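Local structure of Blo t 1 allergen (Blomia tropicalis, 5JT8) at residues Glu100-Pro114 against Gln229-Thr243. The protein is a mite allergen of the papain-like cysteine protease family, probably made as a proenzyme whose propeptide keeps the protease inactive until it is removed. Sequence-based numbering, arbitrary orientation.
Unlike the reference sequence in segment 229-243: His234 (reference Gln).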
ATOM      1  N   GLU A 100      11.235  16.069  -1.007  1.00 48.60           N
ATOM      2  CA  GLU A 100      10.058  16.561  -1.715  1.00 50.63           C
ATOM      3  C   GLU A 100       8.892  16.969  -0.784  1.00 43.44           C
ATOM      4  O   GLU A 100       7.968  17.661  -1.194  1.00 41.09           O
ATOM      5  CB  GLU A 100       9.615  15.501  -2.718  1.00 58.49           C
ATOM      6  CG  GLU A 100      10.667  15.237  -3.808  1.00 68.03           C
ATOM      7  CD  GLU A 100      10.981  16.470  -4.653  1.00 70.37           C
ATOM      8  OE1 GLU A 100      10.029  17.174  -5.078  1.00 67.32           O
ATOM      9  OE2 GLU A 100      12.184  16.752  -4.858  1.00 72.86           O
ATOM     10  N   ALA A 101       8.953  16.566   0.475  1.00 36.01           N
ATOM     11  CA  ALA A 101       7.885  16.864   1.423  1.00 34.80           C
ATOM     12  C   ALA A 101       7.691  18.356   1.693  1.00 31.92           C
ATOM     13  O   ALA A 101       8.644  19.128   1.638  1.00 30.33           O
ATOM     14  CB  ALA A 101       8.161  16.145   2.730  1.00 38.41           C
ATOM     15  N   ALA A 102       6.462  18.760   2.003  1.00 25.42           N
ATOM     16  CA  ALA A 102       6.243  20.074   2.610  1.00 30.78           C
ATOM     17  C   ALA A 102       7.143  20.203   3.849  1.00 34.53           C
ATOM     18  O   ALA A 102       7.489  19.198   4.469  1.00 30.95           O
ATOM     19  CB  ALA A 102       4.777  20.271   2.985  1.00 30.12           C
ATOM     20  N   LYS A 103       7.544  21.428   4.184  1.00 30.41           N
ATOM     21  CA  LYS A 103       8.417  21.648   5.338  1.00 31.52           C
ATOM     22  C   LYS A 103       7.623  22.056   6.579  1.00 32.48           C
ATOM     23  O   LYS A 103       8.130  21.975   7.691  1.00 38.04           O
ATOM     24  CB  LYS A 103       9.478  22.719   5.022  1.00 32.13           C
ATOM     25  CG  LYS A 103      10.346  22.370   3.819  1.00 37.45           C
ATOM     26  CD  LYS A 103      10.871  20.942   3.928  1.00 43.06           C
ATOM     27  CE  LYS A 103      11.693  20.542   2.701  1.00 52.99           C
ATOM     28  NZ  LYS A 103      10.862  20.363   1.463  1.00 53.11           N
ATOM     29  N   GLU A 104       6.377  22.473   6.386  1.00 29.07           N
ATOM     30  CA  GLU A 104       5.561  22.989   7.480  1.00 31.70           C
ATOM     31  C   GLU A 104       4.309  22.155   7.670  1.00 31.92           C
ATOM     32  O   GLU A 104       3.873  21.496   6.728  1.00 31.65           O
ATOM     33  CB  GLU A 104       5.172  24.446   7.209  1.00 31.34           C
ATOM     34  CG  GLU A 104       6.346  25.397   7.224  1.00 27.70           C
ATOM     35  CD  GLU A 104       7.070  25.392   8.542  1.00 33.60           C
ATOM     36  OE1 GLU A 104       6.395  25.363   9.595  1.00 36.40           O
ATOM     37  OE2 GLU A 104       8.319  25.417   8.529  1.00 34.23           O
ATOM     38  N   PRO A 105       3.711  22.196   8.883  1.00 31.60           N
ATOM     39  CA  PRO A 105       2.390  21.579   9.055  1.00 26.87           C
ATOM     40  C   PRO A 105       1.357  22.357   8.258  1.00 32.10           C
ATOM     41  O   PRO A 105       1.694  23.434   7.768  1.00 30.47           O
ATOM     42  CB  PRO A 105       2.108  21.700  10.564  1.00 30.18           C
ATOM     43  CG  PRO A 105       3.345  22.227  11.178  1.00 38.12           C
ATOM     44  CD  PRO A 105       4.175  22.870  10.111  1.00 27.26           C
ATOM     45  N   LEU A 106       0.139  21.832   8.130  1.00 28.60           N
ATOM     46  CA  LEU A 106      -0.960  22.604   7.555  1.00 28.43           C
ATOM     47  C   LEU A 106      -1.193  23.882   8.341  1.00 32.49           C
ATOM     48  O   LEU A 106      -0.957  23.923   9.557  1.00 28.93           O
ATOM     49  CB  LEU A 106      -2.248  21.793   7.541  1.00 22.53           C
ATOM     50  CG  LEU A 106      -2.127  20.410   6.886  1.00 24.62           C
ATOM     51  CD1 LEU A 106      -3.464  19.690   6.938  1.00 22.91           C
ATOM     52  CD2 LEU A 106      -1.627  20.533   5.445  1.00 25.20           C
ATOM     53  N   ILE A 107      -1.657  24.920   7.651  1.00 32.64           N
ATOM     54  CA  ILE A 107      -2.175  26.106   8.328  1.00 26.80           C
ATOM     55  C   ILE A 107      -3.259  25.623   9.299  1.00 35.34           C
ATOM     56  O   ILE A 107      -4.213  24.941   8.903  1.00 34.84           O
ATOM     57  CB  ILE A 107      -2.731  27.156   7.324  1.00 25.80           C
ATOM     58  CG1 ILE A 107      -1.570  27.822   6.564  1.00 29.22           C
ATOM     59  CG2 ILE A 107      -3.580  28.202   8.041  1.00 25.92           C
ATOM     60  CD1 ILE A 107      -2.020  28.553   5.295  1.00 30.34           C
ATOM     61  N   ASN A 108      -3.081  25.963  10.571  1.00 39.41           N
ATOM     62  CA  ASN A 108      -3.711  25.227  11.670  1.00 56.29           C
ATOM     63  C   ASN A 108      -5.035  25.813  12.100  1.00 58.75           C
ATOM     64  O   ASN A 108      -5.296  25.976  13.298  1.00 63.29           O
ATOM     65  CB  ASN A 108      -2.763  25.172  12.879  1.00 67.43           C
ATOM     66  CG  ASN A 108      -3.167  24.109  13.895  1.00 78.28           C
ATOM     67  OD1 ASN A 108      -3.531  22.988  13.528  1.00 76.69           O
ATOM     68  ND2 ASN A 108      -3.110  24.463  15.179  1.00 83.64           N
ATOM     69  N   THR A 109      -5.880  26.122  11.130  1.00 53.19           N
ATOM     70  CA  THR A 109      -7.102  26.836  11.443  1.00 65.08           C
ATOM     71  C   THR A 109      -8.365  26.061  11.089  1.00 66.62           C
ATOM     72  O   THR A 109      -9.466  26.608  11.157  1.00 71.46           O
ATOM     73  CB  THR A 109      -7.131  28.180  10.726  1.00 71.46           C
ATOM     74  OG1 THR A 109      -7.107  27.958   9.309  1.00 71.97           O
ATOM     75  CG2 THR A 109      -5.920  29.031  11.139  1.00 70.57           C
ATOM     76  N   TYR A 110      -8.213  24.796  10.711  1.00 62.15           N
ATOM     77  CA  TYR A 110      -9.381  23.968  10.440  1.00 62.33           C
ATOM     78  C   TYR A 110     -10.043  23.610  11.774  1.00 65.51           C
ATOM     79  O   TYR A 110      -9.362  23.395  12.783  1.00 64.61           O
ATOM     80  CB  TYR A 110      -9.013  22.717   9.618  1.00 61.90           C
ATOM     81  CG  TYR A 110      -7.869  21.861  10.152  1.00 54.90           C
ATOM     82  CD1 TYR A 110      -8.101  20.829  11.071  1.00 52.65           C
ATOM     83  CD2 TYR A 110      -6.562  22.072   9.716  1.00 52.06           C
ATOM     84  CE1 TYR A 110      -7.056  20.047  11.546  1.00 51.67           C
ATOM     85  CE2 TYR A 110      -5.511  21.303  10.187  1.00 54.01           C
ATOM     86  CZ  TYR A 110      -5.760  20.294  11.098  1.00 56.36           C
ATOM     87  OH  TYR A 110      -4.700  19.546  11.556  1.00 57.83           O
ATOM     88  N   GLY A 111     -11.374  23.585  11.773  1.00 70.78           N
ATOM     89  CA  GLY A 111     -12.146  23.562  13.005  1.00 72.50           C
ATOM     90  C   GLY A 111     -11.967  22.314  13.843  1.00 71.96           C
ATOM     91  O   GLY A 111     -10.938  22.124  14.498  1.00 72.74           O
ATOM     92  N   SER A 112     -12.991  21.470  13.836  1.00 66.79           N
ATOM     93  CA  SER A 112     -12.967  20.213  14.569  1.00 59.76           C
ATOM     94  C   SER A 112     -13.143  19.076  13.580  1.00 50.87           C
ATOM     95  O   SER A 112     -13.693  19.267  12.498  1.00 53.07           O
ATOM     96  CB  SER A 112     -14.064  20.175  15.635  1.00 64.82           C
ATOM     97  OG  SER A 112     -15.318  20.522  15.071  1.00 61.12           O
ATOM     98  N   LEU A 113     -12.673  17.894  13.948  1.00 43.06           N
ATOM     99  CA  LEU A 113     -12.756  16.747  13.062  1.00 38.60           C
ATOM    100  C   LEU A 113     -13.795  15.757  13.579  1.00 38.44           C
ATOM    101  O   LEU A 113     -13.909  15.553  14.784  1.00 38.92           O
ATOM    102  CB  LEU A 113     -11.389  16.069  12.931  1.00 32.04           C
ATOM    103  CG  LEU A 113     -10.284  16.938  12.323  1.00 44.37           C
ATOM    104  CD1 LEU A 113      -8.893  16.332  12.498  1.00 35.11           C
ATOM    105  CD2 LEU A 113     -10.576  17.187  10.855  1.00 53.62           C
ATOM    106  N   PRO A 114     -14.556  15.141  12.662  1.00 33.49           N
ATOM    107  CA  PRO A 114     -15.513  14.131  13.106  1.00 35.67           C
ATOM    108  C   PRO A 114     -14.765  12.949  13.699  1.00 38.76           C
ATOM    109  O   PRO A 114     -13.627  12.678  13.291  1.00 35.33           O
ATOM    110  CB  PRO A 114     -16.259  13.752  11.824  1.00 35.98           C
ATOM    111  CG  PRO A 114     -15.395  14.218  10.707  1.00 37.94           C
ATOM    112  CD  PRO A 114     -14.589  15.364  11.205  1.00 33.58           C
ATOM    113  N   GLN A 229       0.597  16.520  -3.549  1.00 27.60           N
ATOM    114  CA  GLN A 229       1.412  17.184  -2.531  1.00 27.89           C
ATOM    115  C   GLN A 229       1.735  16.226  -1.407  1.00 25.44           C
ATOM    116  O   GLN A 229       0.845  15.604  -0.838  1.00 25.35           O
ATOM    117  CB  GLN A 229       0.700  18.423  -1.975  1.00 23.04           C
ATOM    118  CG  GLN A 229       1.434  19.083  -0.779  1.00 33.47           C
ATOM    119  CD  GLN A 229       2.726  19.791  -1.190  1.00 32.27           C
ATOM    120  OE1 GLN A 229       2.719  20.653  -2.076  1.00 31.51           O
ATOM    121  NE2 GLN A 229       3.840  19.429  -0.545  1.00 23.32           N
ATOM    122  N   GLN A 230       3.013  16.115  -1.090  1.00 23.70           N
ATOM    123  CA  GLN A 230       3.456  15.267   0.006  1.00 24.23           C
ATOM    124  C   GLN A 230       3.529  16.067   1.272  1.00 26.26           C
ATOM    125  O   GLN A 230       4.172  17.114   1.286  1.00 30.85           O
ATOM    126  CB  GLN A 230       4.812  14.670  -0.295  1.00 21.01           C
ATOM    127  CG  GLN A 230       5.521  14.090   0.907  1.00 32.18           C
ATOM    128  CD  GLN A 230       6.670  13.187   0.490  1.00 39.97           C
ATOM    129  OE1 GLN A 230       6.704  12.710  -0.636  1.00 46.21           O
ATOM    130  NE2 GLN A 230       7.615  12.962   1.389  1.00 35.84           N
ATOM    131  N   LEU A 231       2.877  15.587   2.326  1.00 26.08           N
ATOM    132  CA  LEU A 231       2.852  16.313   3.591  1.00 22.36           C
ATOM    133  C   LEU A 231       4.216  16.260   4.302  1.00 27.29           C
ATOM    134  O   LEU A 231       5.089  15.443   3.978  1.00 24.93           O
ATOM    135  CB  LEU A 231       1.762  15.766   4.525  1.00 20.95           C
ATOM    136  CG  LEU A 231       0.271  15.819   4.136  1.00 26.41           C
ATOM    137  CD1 LEU A 231      -0.598  15.350   5.323  1.00 28.25           C
ATOM    138  CD2 LEU A 231      -0.175  17.209   3.683  1.00 21.79           C
ATOM    139  N   ARG A 232       4.377  17.167   5.261  1.00 25.37           N
ATOM    140  CA  ARG A 232       5.537  17.232   6.145  1.00 27.85           C
ATOM    141  C   ARG A 232       5.851  15.866   6.768  1.00 27.27           C
ATOM    142  O   ARG A 232       4.935  15.155   7.176  1.00 22.49           O
ATOM    143  CB  ARG A 232       5.258  18.277   7.232  1.00 32.40           C
ATOM    144  CG  ARG A 232       6.193  18.269   8.405  1.00 44.77           C
ATOM    145  CD  ARG A 232       5.697  19.223   9.484  1.00 49.65           C
ATOM    146  NE  ARG A 232       6.495  19.077  10.691  1.00 58.31           N
ATOM    147  CZ  ARG A 232       6.128  18.369  11.753  1.00 62.05           C
ATOM    148  NH1 ARG A 232       4.951  17.761  11.784  1.00 63.27           N
ATOM    149  NH2 ARG A 232       6.934  18.286  12.800  1.00 68.29           N
ATOM    150  N   TYR A 233       7.132  15.498   6.798  1.00 30.87           N
ATOM    151  CA  TYR A 233       7.599  14.297   7.488  1.00 32.94           C
ATOM    152  C   TYR A 233       7.105  14.318   8.929  1.00 34.38           C
ATOM    153  O   TYR A 233       7.112  15.373   9.568  1.00 28.74           O
ATOM    154  CB  TYR A 233       9.136  14.205   7.442  1.00 33.81           C
ATOM    155  CG  TYR A 233       9.710  12.899   7.982  1.00 37.72           C
ATOM    156  CD1 TYR A 233       9.656  11.728   7.228  1.00 35.60           C
ATOM    157  CD2 TYR A 233      10.318  12.839   9.244  1.00 32.76           C
ATOM    158  CE1 TYR A 233      10.185  10.526   7.714  1.00 37.24           C
ATOM    159  CE2 TYR A 233      10.848  11.645   9.734  1.00 35.72           C
ATOM    160  CZ  TYR A 233      10.774  10.492   8.965  1.00 40.54           C
ATOM    161  OH  TYR A 233      11.289   9.303   9.441  1.00 45.70           O
ATOM    162  N   HIS A 234       6.655  13.169   9.430  1.00 32.08           N
ATOM    163  CA  HIS A 234       6.065  13.095  10.774  1.00 42.19           C
ATOM    164  C   HIS A 234       4.856  14.019  10.932  1.00 39.86           C
ATOM    165  O   HIS A 234       4.729  14.694  11.951  1.00 44.96           O
ATOM    166  CB  HIS A 234       7.086  13.458  11.872  1.00 38.55           C
ATOM    167  CG  HIS A 234       7.998  12.339  12.268  1.00 40.23           C
ATOM    168  ND1 HIS A 234       7.990  11.109  11.649  1.00 44.71           N
ATOM    169  CD2 HIS A 234       8.953  12.272  13.226  1.00 48.02           C
ATOM    170  CE1 HIS A 234       8.901  10.329  12.208  1.00 45.88           C
ATOM    171  NE2 HIS A 234       9.502  11.013  13.166  1.00 48.04           N
ATOM    172  N   SER A 235       3.981  14.073   9.942  1.00 31.04           N
ATOM    173  CA  SER A 235       2.787  14.894  10.103  1.00 30.15           C
ATOM    174  C   SER A 235       1.959  14.410  11.284  1.00 34.68           C
ATOM    175  O   SER A 235       1.975  13.223  11.640  1.00 28.75           O
ATOM    176  CB  SER A 235       1.949  14.883   8.825  1.00 28.03           C
ATOM    177  OG  SER A 235       2.479  15.816   7.902  1.00 29.14           O
ATOM    178  N   SER A 236       1.261  15.341  11.913  1.00 34.37           N
ATOM    179  CA  SER A 236       0.345  15.001  12.982  1.00 30.72           C
ATOM    180  C   SER A 236      -0.829  14.198  12.427  1.00 28.33           C
ATOM    181  O   SER A 236      -1.165  14.313  11.243  1.00 21.78           O
ATOM    182  CB  SER A 236      -0.169  16.264  13.655  1.00 25.94           C
ATOM    183  OG  SER A 236      -0.835  17.040  12.689  1.00 28.23           O
ATOM    184  N   ASP A 237      -1.459  13.409  13.292  1.00 23.95           N
ATOM    185  CA  ASP A 237      -2.653  12.656  12.911  1.00 23.73           C
ATOM    186  C   ASP A 237      -3.718  13.610  12.374  1.00 22.24           C
ATOM    187  O   ASP A 237      -4.380  13.344  11.378  1.00 23.13           O
ATOM    188  CB  ASP A 237      -3.210  11.876  14.123  1.00 23.88           C
ATOM    189  CG  ASP A 237      -2.350  10.673  14.509  1.00 34.70           C
ATOM    190  OD1 ASP A 237      -1.351  10.379  13.804  1.00 29.95           O
ATOM    191  OD2 ASP A 237      -2.695   9.995  15.511  1.00 37.92           O
ATOM    192  N   GLU A 238      -3.885  14.719  13.085  1.00 22.14           N
ATOM    193  CA  GLU A 238      -4.859  15.742  12.742  1.00 25.54           C
ATOM    194  C   GLU A 238      -4.669  16.302  11.315  1.00 20.68           C
ATOM    195  O   GLU A 238      -5.644  16.430  10.567  1.00 24.99           O
ATOM    196  CB  GLU A 238      -4.800  16.890  13.769  1.00 26.97           C
ATOM    197  CG  GLU A 238      -5.255  16.525  15.180  1.00 45.72           C
ATOM    198  CD  GLU A 238      -4.430  15.399  15.838  1.00 59.28           C
ATOM    199  OE1 GLU A 238      -3.165  15.470  15.881  1.00 45.86           O
ATOM    200  OE2 GLU A 238      -5.068  14.431  16.317  1.00 70.39           O
ATOM    201  N   ASP A 239      -3.441  16.658  10.957  1.00 23.62           N
ATOM    202  CA  ASP A 239      -3.159  17.105   9.587  1.00 29.63           C
ATOM    203  C   ASP A 239      -3.577  16.025   8.590  1.00 27.66           C
ATOM    204  O   ASP A 239      -4.246  16.297   7.590  1.00 24.68           O
ATOM    205  CB  ASP A 239      -1.666  17.442   9.397  1.00 25.68           C
ATOM    206  CG  ASP A 239      -1.302  18.803   9.951  1.00 29.00           C
ATOM    207  OD1 ASP A 239      -2.181  19.411  10.571  1.00 30.15           O
ATOM    208  OD2 ASP A 239      -0.142  19.263   9.788  1.00 26.07           O
ATOM    209  N   VAL A 240      -3.180  14.790   8.884  1.00 31.06           N
ATOM    210  CA  VAL A 240      -3.465  13.676   7.991  1.00 27.36           C
ATOM    211  C   VAL A 240      -4.965  13.485   7.854  1.00 25.26           C
ATOM    212  O   VAL A 240      -5.459  13.399   6.738  1.00 21.53           O
ATOM    213  CB  VAL A 240      -2.803  12.376   8.472  1.00 24.51           C
ATOM    214  CG1 VAL A 240      -3.232  11.222   7.588  1.00 19.67           C
ATOM    215  CG2 VAL A 240      -1.283  12.536   8.424  1.00 22.04           C
ATOM    216  N   MET A 241      -5.687  13.459   8.978  1.00 23.89           N
ATOM    217  CA  MET A 241      -7.151  13.306   8.967  1.00 24.52           C
ATOM    218  C   MET A 241      -7.826  14.431   8.199  1.00 28.65           C
ATOM    219  O   MET A 241      -8.739  14.207   7.399  1.00 26.07           O
ATOM    220  CB  MET A 241      -7.736  13.264  10.397  1.00 21.60           C
ATOM    221  CG  MET A 241      -7.285  12.069  11.244  1.00 32.65           C
ATOM    222  SD  MET A 241      -7.403  12.362  13.042  1.00 42.66           S
ATOM    223  CE  MET A 241      -9.156  12.388  13.249  1.00 30.45           C
ATOM    224  N   TYR A 242      -7.403  15.655   8.467  1.00 28.13           N
ATOM    225  CA  TYR A 242      -7.932  16.766   7.699  1.00 34.16           C
ATOM    226  C   TYR A 242      -7.634  16.665   6.186  1.00 32.31           C
ATOM    227  O   TYR A 242      -8.496  16.966   5.345  1.00 27.65           O
ATOM    228  CB  TYR A 242      -7.386  18.077   8.232  1.00 39.25           C
ATOM    229  CG  TYR A 242      -8.181  19.202   7.673  1.00 49.93           C
ATOM    230  CD1 TYR A 242      -9.479  19.436   8.116  1.00 58.11           C
ATOM    231  CD2 TYR A 242      -7.678  19.984   6.643  1.00 58.02           C
ATOM    232  CE1 TYR A 242     -10.242  20.448   7.572  1.00 64.12           C
ATOM    233  CE2 TYR A 242      -8.418  21.000   6.100  1.00 62.77           C
ATOM    234  CZ  TYR A 242      -9.695  21.236   6.570  1.00 68.01           C
ATOM    235  OH  TYR A 242     -10.433  22.257   6.026  1.00 73.63           O
ATOM    236  N   THR A 243      -6.404  16.279   5.849  1.00 23.63           N
ATOM    237  CA  THR A 243      -6.025  16.073   4.442  1.00 27.91           C
ATOM    238  C   THR A 243      -6.927  15.032   3.790  1.00 27.41           C
ATOM    239  O   THR A 243      -7.417  15.226   2.678  1.00 30.14           O
ATOM    240  CB  THR A 243      -4.550  15.652   4.331  1.00 29.91           C
ATOM    241  OG1 THR A 243      -3.728  16.717   4.833  1.00 25.08           O
ATOM    242  CG2 THR A 243      -4.162  15.298   2.865  1.00 17.24           C
TER
HETATM  243  O   HOH W   1       5.208  16.925  -2.963  1.00 31.96           O
HETATM  244  O   HOH W   2       9.140  17.628   5.901  1.00 29.95           O
HETATM  245  O   HOH W   3       2.428  19.430   5.715  1.00 26.72           O
HETATM  246  O   HOH W   4      -1.474  22.003  11.414  1.00 30.19           O
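Tyr110 and Tyr242 form an offset stack, their planes inclined by 13° and their centroids 4.2 Å apart. The overlap extends beyond the rings: Tyr110 CB sits over the Tyr242 face, 3.5 Å from the ring centroid, while Tyr242 CB lies over the Tyr110 face, a CH-pi contact in each direction. Tyr110 CG stands between its backbone N and carbonyl carbon (chi1 52°), which lays the ring along the Tyr242 face and carries OH to Asp239. That OH donates to Asp239 OD1 (2.7 Å), and OD1 lies at the edge of the Tyr110 ring, near its plane. The other carboxylate oxygen, OD2, accepts from Leu106 N at 3.1 Å, the donor standing well above the carboxylate plane, so each carboxylate oxygen of Asp239 takes a bond from the loop. Leu113 completes this packed end, with CD2 at the edge of the Tyr242 ring and CD1 against Met241 CB.

Segment 100-114 probably includes the junction between propeptide and mature enzyme, as in papain-like proenzymes, consistent with a connecting segment laid along the protease domain. Helix 237-247 is N-capped by Ser236, and Asp239 N, the donor of that capping bond, belongs to the residue that holds Tyr110.

From Ala102 to Pro105 interlocked side chains give way to backbone bonds and bridging waters, among partly or fully exposed loop residues. Ala102 N gives a nearly straight bond to Gln230 O (2.9 Å, 174° at the hydrogen), and Gln229 NE2 reaches the same oxygen from the opposite face of its plane. Beyond it, one water links Ala102 O to Tyr233 N, another Glu104 O to Arg232 N. The Arg232 chain, extended from CG to NE, passes Pro105, and Arg232 CD lies 3.6 Å from Pro105 N.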